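Local structure of Zn-dependent hydrolase of metallo-beta-lactamase superfamily TM0207 (1VJN) at residues K30-P36 and A50-S56; K89-T93 and Q132-I136. The protein is a putative zinc-dependent hydrolase of the metallo-beta-lactamase superfamily, whose natural substrate is not established. All blocks are in the same frame, centred on the assembly; numbering follows the deposited sequence.

Interaction 1. Residues K30-P36 and A50-S56; sequences KTIVTDP and ADVVTES
Two neighbouring parallel strands of the metallo-beta-lactamase fold meet here, 30-34 and 52-54, pairing Ile32 with Val52, Val33 with Val53 and Thr34 with Thr54. The ladder opens at Thr31 O, which accepts from both Asp51 N and Val52 N in its carbonyl plane. Both the N and the O of Val33 bond to strand 52-54: N gives a nearly straight bond (169°) to Val52 O at 2.8 Å, and O takes Thr54 N. Asp35 N adds the last rung to Thr54 O.

Side-chain carboxylates finish the ladder at both ends. Asp51 reaches back so that OD2 takes Thr31 N at 2.8 Å through its anti lone pair, while the bent chain of Lys30 crosses it at about a right angle, Lys30 CD 3.4 Å from Asp51 OD2. At the far end Asp35 grips Ser56 with two bonds: OD1 receives Ser56 N at 2.8 Å and OD2 receives Ser56 OG at 2.7 Å, both on the syn side and somewhat out of the carboxylate plane. Asp35 CG lies anti to its carbonyl carbon (chi1 -70°), which swings the carboxylate over to the second strand end.

On the Val33 face, Val33 CG2 packs on Ala50 CB (3.8 Å) and Pro36 CG meets Val53 CG1. On the other, Ile32 and Val52 lie side by side, and Thr34 OG1 is bonded to Ala21 O and Phe23 N, beside strand 22-27.

Two Ser56 donors and a water, which donates to OD1 and also bonds Thr54 OG1, fix the rotation of the Asp35 carboxylate. Glu55 OE1, a like charge that may repel, lies 4.2 Å from Asp35 OD1, while Glu55 OE2 bonds His65 ND1. Asp35 thus pins the chain where it enters the HxHxDH signature, consistent with placing the probable zinc site.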
# COMPACT_ATOMS: atom_id res chain seq x y z
N LYS A 30 -7.41 -9.08 -12.99
CA LYS A 30 -6.95 -9.83 -11.84
C LYS A 30 -7.13 -8.99 -10.60
O LYS A 30 -7.26 -7.79 -10.70
CB LYS A 30 -5.47 -10.22 -11.97
CG LYS A 30 -5.15 -11.11 -13.18
CD LYS A 30 -6.01 -12.41 -13.19
CE LYS A 30 -5.81 -13.25 -14.47
NZ LYS A 30 -7.11 -13.71 -15.06
N THR A 31 -7.10 -9.64 -9.45
CA THR A 31 -7.29 -9.01 -8.17
C THR A 31 -6.20 -9.39 -7.23
O THR A 31 -5.91 -10.56 -7.03
CB THR A 31 -8.67 -9.44 -7.58
OG1 THR A 31 -9.71 -8.88 -8.38
CG2 THR A 31 -8.91 -8.85 -6.21
N ILE A 32 -5.59 -8.39 -6.63
CA ILE A 32 -4.57 -8.59 -5.60
C ILE A 32 -5.13 -8.06 -4.28
O ILE A 32 -5.71 -6.97 -4.26
CB ILE A 32 -3.32 -7.80 -5.97
CG1 ILE A 32 -2.74 -8.32 -7.28
CG2 ILE A 32 -2.32 -7.91 -4.89
CD1 ILE A 32 -2.00 -7.30 -8.07
N VAL A 33 -5.00 -8.83 -3.22
CA VAL A 33 -5.35 -8.38 -1.88
C VAL A 33 -4.09 -8.31 -1.00
O VAL A 33 -3.32 -9.27 -0.90
CB VAL A 33 -6.46 -9.24 -1.24
CG1 VAL A 33 -6.83 -8.68 0.19
CG2 VAL A 33 -7.70 -9.27 -2.11
N THR A 34 -3.83 -7.13 -0.44
CA THR A 34 -2.72 -6.96 0.48
C THR A 34 -3.18 -7.12 1.90
O THR A 34 -4.25 -6.68 2.22
CB THR A 34 -2.13 -5.58 0.38
OG1 THR A 34 -3.12 -4.61 0.75
CG2 THR A 34 -1.79 -5.29 -1.07
N ASP A 35 -2.34 -7.74 2.73
CA ASP A 35 -2.48 -7.72 4.17
C ASP A 35 -3.93 -7.86 4.69
O ASP A 35 -4.42 -6.94 5.39
CB ASP A 35 -1.89 -6.43 4.71
CG ASP A 35 -0.36 -6.36 4.61
OD1 ASP A 35 0.28 -7.23 4.01
OD2 ASP A 35 0.29 -5.44 5.15
N PRO A 36 -4.62 -8.96 4.39
CA PRO A 36 -5.99 -9.12 4.88
C PRO A 36 -5.98 -9.39 6.39
O PRO A 36 -4.96 -9.76 6.93
CB PRO A 36 -6.53 -10.32 4.07
CG PRO A 36 -5.34 -11.04 3.55
CD PRO A 36 -4.17 -10.12 3.61
N ALA A 50 -9.74 -13.31 -4.87
CA ALA A 50 -8.42 -12.89 -5.20
C ALA A 50 -7.67 -13.91 -6.05
O ALA A 50 -7.85 -15.10 -5.89
CB ALA A 50 -7.67 -12.62 -3.91
N ASP A 51 -6.77 -13.39 -6.91
CA ASP A 51 -5.72 -14.15 -7.62
C ASP A 51 -4.40 -14.20 -6.84
O ASP A 51 -3.64 -15.17 -6.90
CB ASP A 51 -5.47 -13.47 -8.96
CG ASP A 51 -6.74 -13.39 -9.79
OD1 ASP A 51 -7.22 -14.47 -10.18
OD2 ASP A 51 -7.36 -12.34 -10.04
N VAL A 52 -4.12 -13.10 -6.19
CA VAL A 52 -2.94 -12.98 -5.36
C VAL A 52 -3.30 -12.37 -4.00
O VAL A 52 -4.15 -11.45 -3.89
CB VAL A 52 -1.85 -12.11 -6.04
CG1 VAL A 52 -0.54 -12.04 -5.14
CG2 VAL A 52 -1.57 -12.63 -7.41
N VAL A 53 -2.64 -12.90 -2.98
CA VAL A 53 -2.64 -12.27 -1.68
C VAL A 53 -1.19 -12.00 -1.30
O VAL A 53 -0.36 -12.92 -1.31
CB VAL A 53 -3.31 -13.15 -0.59
CG1 VAL A 53 -3.14 -12.55 0.78
CG2 VAL A 53 -4.78 -13.34 -0.88
N THR A 54 -0.88 -10.76 -0.95
CA THR A 54 0.45 -10.49 -0.36
C THR A 54 0.41 -10.17 1.15
O THR A 54 -0.56 -9.61 1.65
CB THR A 54 1.10 -9.33 -1.06
OG1 THR A 54 0.29 -8.17 -0.89
CG2 THR A 54 1.24 -9.57 -2.61
N GLU A 55 1.52 -10.47 1.85
CA GLU A 55 1.63 -10.23 3.28
C GLU A 55 2.94 -9.56 3.57
O GLU A 55 3.98 -10.17 3.40
CB GLU A 55 1.63 -11.57 4.07
CG GLU A 55 0.45 -12.51 3.85
CD GLU A 55 -0.81 -12.15 4.60
OE1 GLU A 55 -0.87 -11.10 5.32
OE2 GLU A 55 -1.75 -12.98 4.48
N SER A 56 2.89 -8.35 4.08
CA SER A 56 4.04 -7.60 4.48
C SER A 56 4.82 -8.19 5.66
O SER A 56 6.03 -7.96 5.76
CB SER A 56 3.63 -6.16 4.76
OG SER A 56 2.81 -6.10 5.88
O HOH W 1 1.22 -6.59 1.33

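Interaction 2. Residues K89-T93 and Q132-I136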
# COMPACT_ATOMS: atom_id res chain seq x y z
N LYS A 89 6.91 -7.71 -7.15
CA LYS A 89 8.23 -7.69 -6.58
C LYS A 89 8.13 -7.40 -5.10
O LYS A 89 7.48 -6.44 -4.70
CB LYS A 89 9.06 -6.62 -7.30
CG LYS A 89 10.49 -6.49 -6.76
CD LYS A 89 11.37 -5.53 -7.58
CE LYS A 89 12.84 -5.84 -7.29
NZ LYS A 89 13.86 -4.95 -8.00
N GLY A 90 8.79 -8.23 -4.29
CA GLY A 90 8.87 -8.06 -2.84
C GLY A 90 10.26 -7.62 -2.41
O GLY A 90 11.26 -8.24 -2.80
N VAL A 91 10.32 -6.57 -1.59
CA VAL A 91 11.62 -5.98 -1.17
C VAL A 91 11.60 -5.92 0.34
O VAL A 91 10.71 -5.33 0.89
CB VAL A 91 11.81 -4.56 -1.80
CG1 VAL A 91 13.01 -3.84 -1.28
CG2 VAL A 91 11.87 -4.66 -3.29
N GLU A 92 12.53 -6.60 1.00
CA GLU A 92 12.57 -6.61 2.45
C GLU A 92 13.22 -5.31 2.90
O GLU A 92 14.24 -4.89 2.32
CB GLU A 92 13.39 -7.80 2.95
CG GLU A 92 13.10 -8.28 4.37
CD GLU A 92 13.49 -9.76 4.53
OE1 GLU A 92 14.64 -10.15 4.17
OE2 GLU A 92 12.64 -10.57 4.99
N THR A 93 12.60 -4.66 3.87
CA THR A 93 13.13 -3.42 4.42
C THR A 93 13.57 -3.58 5.86
O THR A 93 14.20 -2.67 6.44
CB THR A 93 12.13 -2.28 4.35
OG1 THR A 93 10.91 -2.55 5.06
CG2 THR A 93 11.74 -2.00 2.96
N GLN A 132 17.23 0.24 -1.36
CA GLN A 132 15.80 -0.06 -1.41
C GLN A 132 15.04 0.85 -2.41
O GLN A 132 14.15 0.39 -3.12
CB GLN A 132 15.19 0.03 -0.03
CG GLN A 132 15.57 -1.14 0.88
CD GLN A 132 15.49 -0.79 2.37
OE1 GLN A 132 15.05 0.30 2.72
NE2 GLN A 132 15.93 -1.71 3.23
N VAL A 133 15.37 2.14 -2.45
CA VAL A 133 14.83 3.04 -3.46
C VAL A 133 15.17 2.50 -4.87
O VAL A 133 14.32 2.44 -5.76
CB VAL A 133 15.38 4.46 -3.31
CG1 VAL A 133 14.99 5.30 -4.49
CG2 VAL A 133 14.95 5.09 -1.99
N GLU A 134 16.42 2.09 -5.06
CA GLU A 134 16.92 1.64 -6.36
C GLU A 134 16.16 0.40 -6.85
O GLU A 134 15.76 0.32 -8.00
CB GLU A 134 18.41 1.34 -6.25
CG GLU A 134 19.10 0.91 -7.52
CD GLU A 134 20.62 0.77 -7.35
OE1 GLU A 134 21.11 0.54 -6.21
OE2 GLU A 134 21.34 0.90 -8.35
N GLU A 135 15.93 -0.53 -5.93
CA GLU A 135 15.13 -1.73 -6.17
C GLU A 135 13.64 -1.41 -6.35
O GLU A 135 12.99 -2.05 -7.13
CB GLU A 135 15.31 -2.69 -4.98
CG GLU A 135 14.96 -4.14 -5.25
CD GLU A 135 15.57 -5.15 -4.23
OE1 GLU A 135 16.28 -4.71 -3.27
OE2 GLU A 135 15.31 -6.38 -4.38
N ILE A 136 13.08 -0.46 -5.60
CA ILE A 136 11.65 -0.20 -5.78
C ILE A 136 11.38 0.56 -7.10
O ILE A 136 10.45 0.22 -7.84
CB ILE A 136 11.03 0.49 -4.54
CG1 ILE A 136 11.06 -0.49 -3.36
CG2 ILE A 136 9.56 0.95 -4.81
CD1 ILE A 136 10.92 0.18 -2.08
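Strand 89-92 and helix segment 132-136 run almost exactly antiparallel (176°), with axes 9.5 Å apart at closest approach. At that spacing side chains make the contact, and Val91 is at its middle. Its CG2 lies 3.7 Å from Glu135 CG and 4.2 Å from Ile136 CG1, so the methyl meets both the glutamate stem and the isoleucine; Val91 and Glu135 slide past each other in opposite directions.

Lys89 reaches the helix from one end of the strand. Fully extended, with CG anti to the backbone N (chi1 179°), it crosses the Glu135 chain obliquely and gives a hydrogen bond of 3.2 Å from Lys89 NZ to Glu135 O. Lys89 NZ comes in from the side of the C=O, at 121°, tilted from the carbonyl plane. Glu135 OE2 stays 4.2 Å from Lys89 NZ, beyond a salt bridge, so any attraction between them is probably weaker and longer-ranged.

At the other end, the side chains of Gln132 and Thr93 cross at about a right angle, with Gln132 NE2 3.5 Å from Thr93 CA. Gln132 OE1 is occupied by Thr129 N, and the Thr93 hydroxyl by Asn106.

Helix 130-136 thus covers the outer face of strand 86-95, Ile136 also reaching Val108 and Val110 on the adjoining strand 105-113, as part of the outer layer of the alpha-beta/beta-alpha sandwich of the metallo-hydrolase/oxidoreductase fold.

The two contacts belong to different sheets of the fold, 18 Å apart between centres and about 7 Å between nearest atoms, without touching. Interaction 1 is an intrasheet pairing in the interior, dense in backbone bonds and finished by carboxylates; interaction 2 sets a helix on the outer side of the other sheet, partly open to solvent, and relies on aliphatic packing and one lysine-to-carbonyl bond. Strand 105-113 joins the two settings: Ile32 and Thr54 pack on its Phe111, while Val108 and Val110 receive Ile136. Its Asn106 is a second link, touched by Ser56 and hydrogen-bonded to Thr93.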